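Local coordinates for putative lipoprotein (Bacteroides fragilis, PDB 3QNK) that belongs to the SusD family and probably binds glycans at the outer membrane for uptake by a partner transporter, at residues B[84-96]-B[105-117]. Sequence-based numbering, arbitrary orientation.
Sequences VRKCNRFFERIGT and SRLTGEVHFLRAM
With CG1 of V111 trans to its own backbone N (chi1 -173°) and CG2 beside that nitrogen, the two methyls of this one valine part between two phenylalanines. CG2 lies over the centre of the F90 ring, 3.5 Å from its centroid, while CG1 comes over a face of F91, 3.6 Å from CZ. F90 turns its other face to CB of I94, so the ring is held between an aliphatic group of its own segment and one from across. F91 packs as a knob into a hole formed by T108, V111, H112 and R115 of the second helix; CG2 of T108 meets the edge of the ring, and the imidazole lies oblique to it, planes 41° apart. Such packing joins the two arms of a helical hairpin, helices 76-93 and 101-126, whose segments 84-93 and 105-117 run roughly antiparallel, their axes 9.6 Å apart at the closest; the hairpin is part of the alpha-alpha superhelix of this SusD-family protein, in a region related to TPR domains by sequence. At one border of the contact, the guanidinium of R115 lays a face over CE2 of F91 and, bent at chi3, brings NH1 to OD1 of N88 at 2.8 Å, a nearly straight approach to the carbonyl with the oxygen in the guanidinium plane. D159, on helix 149-166, pairs with NE of R115 and accepts a hydrogen bond from ND1 of H112, so that a third helix bonds to two of the side chains around F91. On the other flank, Y23 and V24 of helix 17-29 pack against F90.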
ATOM      1  N   VAL B  84       5.614   9.190  -8.619  1.00 55.72           N
ATOM      2  CA  VAL B  84       5.669   9.985  -9.844  1.00 55.15           C
ATOM      3  C   VAL B  84       4.711  11.168  -9.700  1.00 59.39           C
ATOM      4  O   VAL B  84       5.103  12.282 -10.036  1.00 60.82           O
ATOM      5  CB  VAL B  84       5.394   9.136 -11.105  1.00 57.11           C
ATOM      6  CG1 VAL B  84       5.097  10.020 -12.313  1.00 58.02           C
ATOM      7  CG2 VAL B  84       6.568   8.208 -11.404  1.00 55.18           C
ATOM      8  N   ARG B  85       3.497  10.948  -9.139  1.00 54.61           N
ATOM      9  CA  ARG B  85       2.522  12.030  -8.940  1.00 54.60           C
ATOM     10  C   ARG B  85       3.149  13.178  -8.119  1.00 59.24           C
ATOM     11  O   ARG B  85       3.002  14.343  -8.501  1.00 61.25           O
ATOM     12  CB  ARG B  85       1.242  11.511  -8.282  1.00 51.05           C
ATOM     13  CG  ARG B  85       0.126  12.559  -8.188  1.00 56.98           C
ATOM     14  CD  ARG B  85      -1.119  12.030  -7.495  1.00 61.41           C
ATOM     15  NE  ARG B  85      -2.226  12.974  -7.611  1.00 71.37           N
ATOM     16  CZ  ARG B  85      -2.604  13.806  -6.648  1.00 93.02           C
ATOM     17  NH1 ARG B  85      -1.973  13.813  -5.485  1.00 86.54           N
ATOM     18  NH2 ARG B  85      -3.614  14.646  -6.844  1.00 86.09           N
ATOM     19  N   LYS B  86       3.898  12.836  -7.042  1.00 53.36           N
ATOM     20  CA  LYS B  86       4.574  13.790  -6.169  1.00 53.18           C
ATOM     21  C   LYS B  86       5.645  14.580  -6.929  1.00 58.39           C
ATOM     22  O   LYS B  86       5.794  15.771  -6.673  1.00 58.40           O
ATOM     23  CB  LYS B  86       5.175  13.079  -4.961  1.00 55.53           C
ATOM     24  CG  LYS B  86       4.147  12.526  -3.969  1.00 61.99           C
ATOM     25  CD  LYS B  86       4.843  11.974  -2.733  1.00 58.39           C
ATOM     26  CE  LYS B  86       3.872  11.546  -1.663  1.00 70.08           C
ATOM     27  NZ  LYS B  86       4.552  11.404  -0.350  1.00 80.94           N
ATOM     28  N   CYS B  87       6.346  13.949  -7.899  1.00 57.62           N
ATOM     29  CA  CYS B  87       7.354  14.625  -8.744  1.00 60.00           C
ATOM     30  C   CYS B  87       6.688  15.626  -9.661  1.00 65.19           C
ATOM     31  O   CYS B  87       7.133  16.779  -9.729  1.00 67.32           O
ATOM     32  CB  CYS B  87       8.166  13.630  -9.562  1.00 60.96           C
ATOM     33  SG  CYS B  87       9.161  12.483  -8.578  1.00 65.15           S
ATOM     34  N   ASN B  88       5.626  15.177 -10.383  1.00 59.28           N
ATOM     35  CA  ASN B  88       4.860  15.972 -11.349  1.00 58.61           C
ATOM     36  C   ASN B  88       4.252  17.199 -10.701  1.00 63.75           C
ATOM     37  O   ASN B  88       4.164  18.242 -11.352  1.00 66.13           O
ATOM     38  CB  ASN B  88       3.781  15.125 -12.009  1.00 54.07           C
ATOM     39  CG  ASN B  88       4.315  14.029 -12.890  1.00 68.34           C
ATOM     40  OD1 ASN B  88       5.431  14.102 -13.420  1.00 57.31           O
ATOM     41  ND2 ASN B  88       3.509  12.990 -13.083  1.00 65.70           N
ATOM     42  N   ARG B  89       3.866  17.089  -9.419  1.00 58.97           N
ATOM     43  CA  ARG B  89       3.338  18.227  -8.681  1.00 60.42           C
ATOM     44  C   ARG B  89       4.417  19.255  -8.487  1.00 66.76           C
ATOM     45  O   ARG B  89       4.169  20.437  -8.689  1.00 68.78           O
ATOM     46  CB  ARG B  89       2.780  17.795  -7.331  1.00 60.43           C
ATOM     47  CG  ARG B  89       2.404  18.976  -6.440  1.00 66.63           C
ATOM     48  CD  ARG B  89       1.038  19.541  -6.744  1.00 65.14           C
ATOM     49  NE  ARG B  89       0.159  19.335  -5.601  1.00 82.73           N
ATOM     50  CZ  ARG B  89      -1.000  18.689  -5.643  1.00101.58           C
ATOM     51  NH1 ARG B  89      -1.438  18.167  -6.788  1.00 80.87           N
ATOM     52  NH2 ARG B  89      -1.724  18.543  -4.544  1.00 95.25           N
ATOM     53  N   PHE B  90       5.625  18.810  -8.090  1.00 63.72           N
ATOM     54  CA  PHE B  90       6.766  19.700  -7.912  1.00 63.44           C
ATOM     55  C   PHE B  90       6.943  20.518  -9.189  1.00 69.36           C
ATOM     56  O   PHE B  90       6.893  21.760  -9.143  1.00 70.27           O
ATOM     57  CB  PHE B  90       8.045  18.904  -7.580  1.00 62.95           C
ATOM     58  CG  PHE B  90       9.278  19.775  -7.404  1.00 63.99           C
ATOM     59  CD1 PHE B  90      10.058  20.140  -8.500  1.00 65.35           C
ATOM     60  CD2 PHE B  90       9.651  20.238  -6.147  1.00 64.54           C
ATOM     61  CE1 PHE B  90      11.166  20.968  -8.337  1.00 66.12           C
ATOM     62  CE2 PHE B  90      10.773  21.046  -5.989  1.00 67.23           C
ATOM     63  CZ  PHE B  90      11.534  21.382  -7.079  1.00 65.14           C
ATOM     64  N   PHE B  91       7.057  19.798 -10.342  1.00 63.67           N
ATOM     65  CA  PHE B  91       7.251  20.402 -11.658  1.00 63.30           C
ATOM     66  C   PHE B  91       6.136  21.415 -12.018  1.00 70.59           C
ATOM     67  O   PHE B  91       6.439  22.452 -12.610  1.00 72.68           O
ATOM     68  CB  PHE B  91       7.372  19.324 -12.731  1.00 62.09           C
ATOM     69  CG  PHE B  91       8.628  18.494 -12.635  1.00 60.56           C
ATOM     70  CD1 PHE B  91       9.881  19.100 -12.604  1.00 62.53           C
ATOM     71  CD2 PHE B  91       8.563  17.102 -12.633  1.00 58.67           C
ATOM     72  CE1 PHE B  91      11.042  18.326 -12.524  1.00 62.40           C
ATOM     73  CE2 PHE B  91       9.720  16.332 -12.569  1.00 59.07           C
ATOM     74  CZ  PHE B  91      10.951  16.945 -12.517  1.00 58.57           C
ATOM     75  N   GLU B  92       4.893  21.154 -11.602  1.00 67.05           N
ATOM     76  CA  GLU B  92       3.763  22.053 -11.826  1.00 69.09           C
ATOM     77  C   GLU B  92       3.849  23.330 -10.996  1.00 75.72           C
ATOM     78  O   GLU B  92       3.510  24.403 -11.496  1.00 78.13           O
ATOM     79  CB  GLU B  92       2.421  21.362 -11.490  1.00 70.34           C
ATOM     80  CG  GLU B  92       1.939  20.344 -12.515  1.00 85.60           C
ATOM     81  CD  GLU B  92       0.633  19.625 -12.217  1.00109.19           C
ATOM     82  OE1 GLU B  92       0.135  19.706 -11.068  1.00106.50           O
ATOM     83  OE2 GLU B  92       0.111  18.967 -13.146  1.00 94.82           O
ATOM     84  N   ARG B  93       4.260  23.220  -9.726  1.00 71.95           N
ATOM     85  CA  ARG B  93       4.216  24.347  -8.795  1.00 73.30           C
ATOM     86  C   ARG B  93       5.548  25.093  -8.595  1.00 78.44           C
ATOM     87  O   ARG B  93       5.516  26.196  -8.038  1.00 79.47           O
ATOM     88  CB  ARG B  93       3.689  23.866  -7.427  1.00 72.37           C
ATOM     89  CG  ARG B  93       2.328  23.142  -7.467  1.00 81.75           C
ATOM     90  CD  ARG B  93       1.255  23.879  -6.698  1.00 91.72           C
ATOM     91  NE  ARG B  93       1.057  25.221  -7.242  1.00104.16           N
ATOM     92  CZ  ARG B  93       0.635  26.272  -6.549  1.00127.45           C
ATOM     93  NH1 ARG B  93       0.351  26.156  -5.255  1.00117.76           N
ATOM     94  NH2 ARG B  93       0.498  27.452  -7.141  1.00117.78           N
ATOM     95  N   ILE B  94       6.697  24.531  -9.057  1.00 74.81           N
ATOM     96  CA  ILE B  94       8.014  25.150  -8.860  1.00 76.03           C
ATOM     97  C   ILE B  94       8.180  26.461  -9.676  1.00 86.98           C
ATOM     98  O   ILE B  94       8.887  27.354  -9.213  1.00 88.07           O
ATOM     99  CB  ILE B  94       9.204  24.161  -9.078  1.00 76.65           C
ATOM    100  CG1 ILE B  94      10.507  24.637  -8.415  1.00 77.27           C
ATOM    101  CG2 ILE B  94       9.424  23.781 -10.542  1.00 76.31           C
ATOM    102  CD1 ILE B  94      10.496  24.821  -6.867  1.00 83.38           C
ATOM    103  N   GLY B  95       7.520  26.583 -10.830  1.00 87.03           N
ATOM    104  CA  GLY B  95       7.602  27.789 -11.663  1.00 89.34           C
ATOM    105  C   GLY B  95       7.187  29.085 -10.980  1.00 95.91           C
ATOM    106  O   GLY B  95       7.816  30.134 -11.167  1.00 97.49           O
ATOM    107  N   THR B  96       6.140  28.999 -10.152  1.00 92.71           N
ATOM    108  CA  THR B  96       5.576  30.101  -9.367  1.00 94.35           C
ATOM    109  C   THR B  96       6.386  30.362  -8.066  1.00 98.98           C
ATOM    110  O   THR B  96       6.105  31.346  -7.371  1.00100.28           O
ATOM    111  CB  THR B  96       4.103  29.789  -9.026  1.00 99.75           C
ATOM    112  OG1 THR B  96       4.008  28.506  -8.379  1.00 96.22           O
ATOM    113  CG2 THR B  96       3.192  29.848 -10.246  1.00 97.08           C
ATOM    114  N   SER B 105      16.873  25.735  -9.763  1.00 77.65           N
ATOM    115  CA  SER B 105      17.418  24.906 -10.847  1.00 75.88           C
ATOM    116  C   SER B 105      17.997  23.597 -10.318  1.00 78.62           C
ATOM    117  O   SER B 105      17.647  22.543 -10.843  1.00 76.81           O
ATOM    118  CB  SER B 105      18.482  25.659 -11.634  1.00 79.74           C
ATOM    119  OG  SER B 105      18.984  24.851 -12.689  1.00 82.46           O
ATOM    120  N   ARG B 106      18.868  23.659  -9.290  1.00 76.33           N
ATOM    121  CA  ARG B 106      19.506  22.494  -8.668  1.00 75.30           C
ATOM    122  C   ARG B 106      18.405  21.550  -8.110  1.00 78.20           C
ATOM    123  O   ARG B 106      18.432  20.361  -8.433  1.00 76.40           O
ATOM    124  CB  ARG B 106      20.529  22.949  -7.587  1.00 79.70           C
ATOM    125  CG  ARG B 106      21.076  21.861  -6.634  1.00 97.00           C
ATOM    126  CD  ARG B 106      20.343  21.938  -5.294  1.00112.85           C
ATOM    127  NE  ARG B 106      21.200  21.949  -4.103  1.00120.96           N
ATOM    128  CZ  ARG B 106      21.829  23.022  -3.629  1.00131.73           C
ATOM    129  NH1 ARG B 106      21.775  24.177  -4.283  1.00124.77           N
ATOM    130  NH2 ARG B 106      22.547  22.940  -2.518  1.00111.13           N
ATOM    131  N   LEU B 107      17.402  22.087  -7.355  1.00 74.45           N
ATOM    132  CA  LEU B 107      16.299  21.276  -6.813  1.00 71.89           C
ATOM    133  C   LEU B 107      15.510  20.604  -7.926  1.00 73.18           C
ATOM    134  O   LEU B 107      15.218  19.415  -7.813  1.00 72.54           O
ATOM    135  CB  LEU B 107      15.342  22.086  -5.934  1.00 73.07           C
ATOM    136  CG  LEU B 107      15.877  22.655  -4.621  1.00 78.58           C
ATOM    137  CD1 LEU B 107      14.862  23.607  -3.985  1.00 79.65           C
ATOM    138  CD2 LEU B 107      16.285  21.558  -3.648  1.00 79.06           C
ATOM    139  N   THR B 108      15.196  21.344  -9.014  1.00 68.35           N
ATOM    140  CA  THR B 108      14.465  20.799 -10.172  1.00 66.73           C
ATOM    141  C   THR B 108      15.245  19.608 -10.762  1.00 69.77           C
ATOM    142  O   THR B 108      14.636  18.603 -11.100  1.00 68.91           O
ATOM    143  CB  THR B 108      14.179  21.889 -11.205  1.00 65.36           C
ATOM    144  OG1 THR B 108      13.540  22.977 -10.542  1.00 69.34           O
ATOM    145  CG2 THR B 108      13.282  21.410 -12.331  1.00 61.73           C
ATOM    146  N   GLY B 109      16.573  19.721 -10.819  1.00 65.83           N
ATOM    147  CA  GLY B 109      17.462  18.673 -11.298  1.00 63.37           C
ATOM    148  C   GLY B 109      17.344  17.413 -10.472  1.00 63.79           C
ATOM    149  O   GLY B 109      17.281  16.322 -11.029  1.00 62.92           O
ATOM    150  N   GLU B 110      17.230  17.561  -9.142  1.00 59.44           N
ATOM    151  CA  GLU B 110      17.086  16.456  -8.195  1.00 57.79           C
ATOM    152  C   GLU B 110      15.770  15.730  -8.425  1.00 63.55           C
ATOM    153  O   GLU B 110      15.752  14.501  -8.410  1.00 64.22           O
ATOM    154  CB  GLU B 110      17.184  16.942  -6.739  1.00 60.04           C
ATOM    155  CG  GLU B 110      18.404  17.799  -6.418  1.00 65.80           C
ATOM    156  CD  GLU B 110      18.688  18.011  -4.945  1.00 78.87           C
ATOM    157  OE1 GLU B 110      18.822  17.000  -4.225  1.00 57.88           O
ATOM    158  OE2 GLU B 110      18.856  19.176  -4.520  1.00 84.07           O
ATOM    159  N   VAL B 111      14.690  16.469  -8.713  1.00 60.63           N
ATOM    160  CA  VAL B 111      13.368  15.897  -8.987  1.00 59.83           C
ATOM    161  C   VAL B 111      13.382  15.189 -10.353  1.00 65.28           C
ATOM    162  O   VAL B 111      12.750  14.128 -10.474  1.00 66.41           O
ATOM    163  CB  VAL B 111      12.245  16.951  -8.866  1.00 64.88           C
ATOM    164  CG1 VAL B 111      10.876  16.303  -8.983  1.00 63.61           C
ATOM    165  CG2 VAL B 111      12.349  17.689  -7.530  1.00 66.07           C
ATOM    166  N   HIS B 112      14.157  15.712 -11.346  1.00 61.47           N
ATOM    167  CA  HIS B 112      14.304  15.051 -12.654  1.00 61.43           C
ATOM    168  C   HIS B 112      14.954  13.689 -12.472  1.00 65.06           C
ATOM    169  O   HIS B 112      14.496  12.704 -13.066  1.00 65.19           O
ATOM    170  CB  HIS B 112      15.125  15.883 -13.648  1.00 63.82           C
ATOM    171  CG  HIS B 112      14.321  16.936 -14.338  1.00 69.28           C
ATOM    172  ND1 HIS B 112      13.348  16.606 -15.276  1.00 70.82           N
ATOM    173  CD2 HIS B 112      14.333  18.282 -14.169  1.00 72.78           C
ATOM    174  CE1 HIS B 112      12.806  17.759 -15.645  1.00 71.53           C
ATOM    175  NE2 HIS B 112      13.368  18.795 -15.006  1.00 73.15           N
ATOM    176  N   PHE B 113      16.016  13.635 -11.625  1.00 58.89           N
ATOM    177  CA  PHE B 113      16.758  12.418 -11.311  1.00 56.02           C
ATOM    178  C   PHE B 113      15.846  11.418 -10.630  1.00 57.11           C
ATOM    179  O   PHE B 113      15.872  10.244 -10.988  1.00 54.38           O
ATOM    180  CB  PHE B 113      17.988  12.732 -10.419  1.00 57.99           C
ATOM    181  CG  PHE B 113      18.720  11.505  -9.925  1.00 58.36           C
ATOM    182  CD1 PHE B 113      19.595  10.815 -10.758  1.00 60.49           C
ATOM    183  CD2 PHE B 113      18.483  11.003  -8.650  1.00 60.89           C
ATOM    184  CE1 PHE B 113      20.243   9.666 -10.317  1.00 60.67           C
ATOM    185  CE2 PHE B 113      19.147   9.860  -8.197  1.00 63.25           C
ATOM    186  CZ  PHE B 113      20.013   9.192  -9.040  1.00 60.86           C
ATOM    187  N   LEU B 114      15.047  11.890  -9.640  1.00 53.48           N
ATOM    188  CA  LEU B 114      14.135  11.037  -8.879  1.00 51.20           C
ATOM    189  C   LEU B 114      13.000  10.516  -9.750  1.00 53.33           C
ATOM    190  O   LEU B 114      12.731   9.321  -9.702  1.00 51.44           O
ATOM    191  CB  LEU B 114      13.599  11.745  -7.626  1.00 51.24           C
ATOM    192  CG  LEU B 114      14.633  11.910  -6.491  1.00 55.09           C
ATOM    193  CD1 LEU B 114      14.119  12.839  -5.425  1.00 57.74           C
ATOM    194  CD2 LEU B 114      15.006  10.584  -5.852  1.00 51.21           C
ATOM    195  N   ARG B 115      12.387  11.365 -10.593  1.00 51.85           N
ATOM    196  CA  ARG B 115      11.297  10.909 -11.464  1.00 52.78           C
ATOM    197  C   ARG B 115      11.795   9.856 -12.449  1.00 59.19           C
ATOM    198  O   ARG B 115      11.079   8.884 -12.712  1.00 59.48           O
ATOM    199  CB  ARG B 115      10.618  12.075 -12.210  1.00 55.11           C
ATOM    200  CG  ARG B 115       9.345  11.636 -12.948  1.00 62.03           C
ATOM    201  CD  ARG B 115       8.562  12.787 -13.500  1.00 64.69           C
ATOM    202  NE  ARG B 115       9.260  13.409 -14.618  1.00 64.53           N
ATOM    203  CZ  ARG B 115       8.745  14.373 -15.368  1.00 73.80           C
ATOM    204  NH1 ARG B 115       7.519  14.832 -15.126  1.00 59.61           N
ATOM    205  NH2 ARG B 115       9.451  14.895 -16.361  1.00 49.36           N
ATOM    206  N   ALA B 116      13.031  10.035 -12.964  1.00 56.85           N
ATOM    207  CA  ALA B 116      13.683   9.101 -13.883  1.00 55.93           C
ATOM    208  C   ALA B 116      13.910   7.765 -13.192  1.00 58.80           C
ATOM    209  O   ALA B 116      13.624   6.709 -13.757  1.00 59.60           O
ATOM    210  CB  ALA B 116      15.000   9.681 -14.356  1.00 57.42           C
HETATM  211  N   MSE B 117      14.384   7.820 -11.947  1.00 53.03           N
HETATM  212  CA  MSE B 117      14.633   6.661 -11.110  1.00 49.74           C
HETATM  213  C   MSE B 117      13.344   5.895 -10.830  1.00 51.99           C
HETATM  214  O   MSE B 117      13.367   4.662 -10.862  1.00 54.62           O
HETATM  215  CB  MSE B 117      15.300   7.100  -9.803  1.00 51.92           C
HETATM  216  CG  MSE B 117      15.397   5.982  -8.795  1.00 57.81           C
HETATM  217 SE   MSE B 117      16.569   6.427  -7.383  0.75 64.76          SE
HETATM  218  CE  MSE B 117      18.238   5.981  -8.281  1.00 61.26           C
TER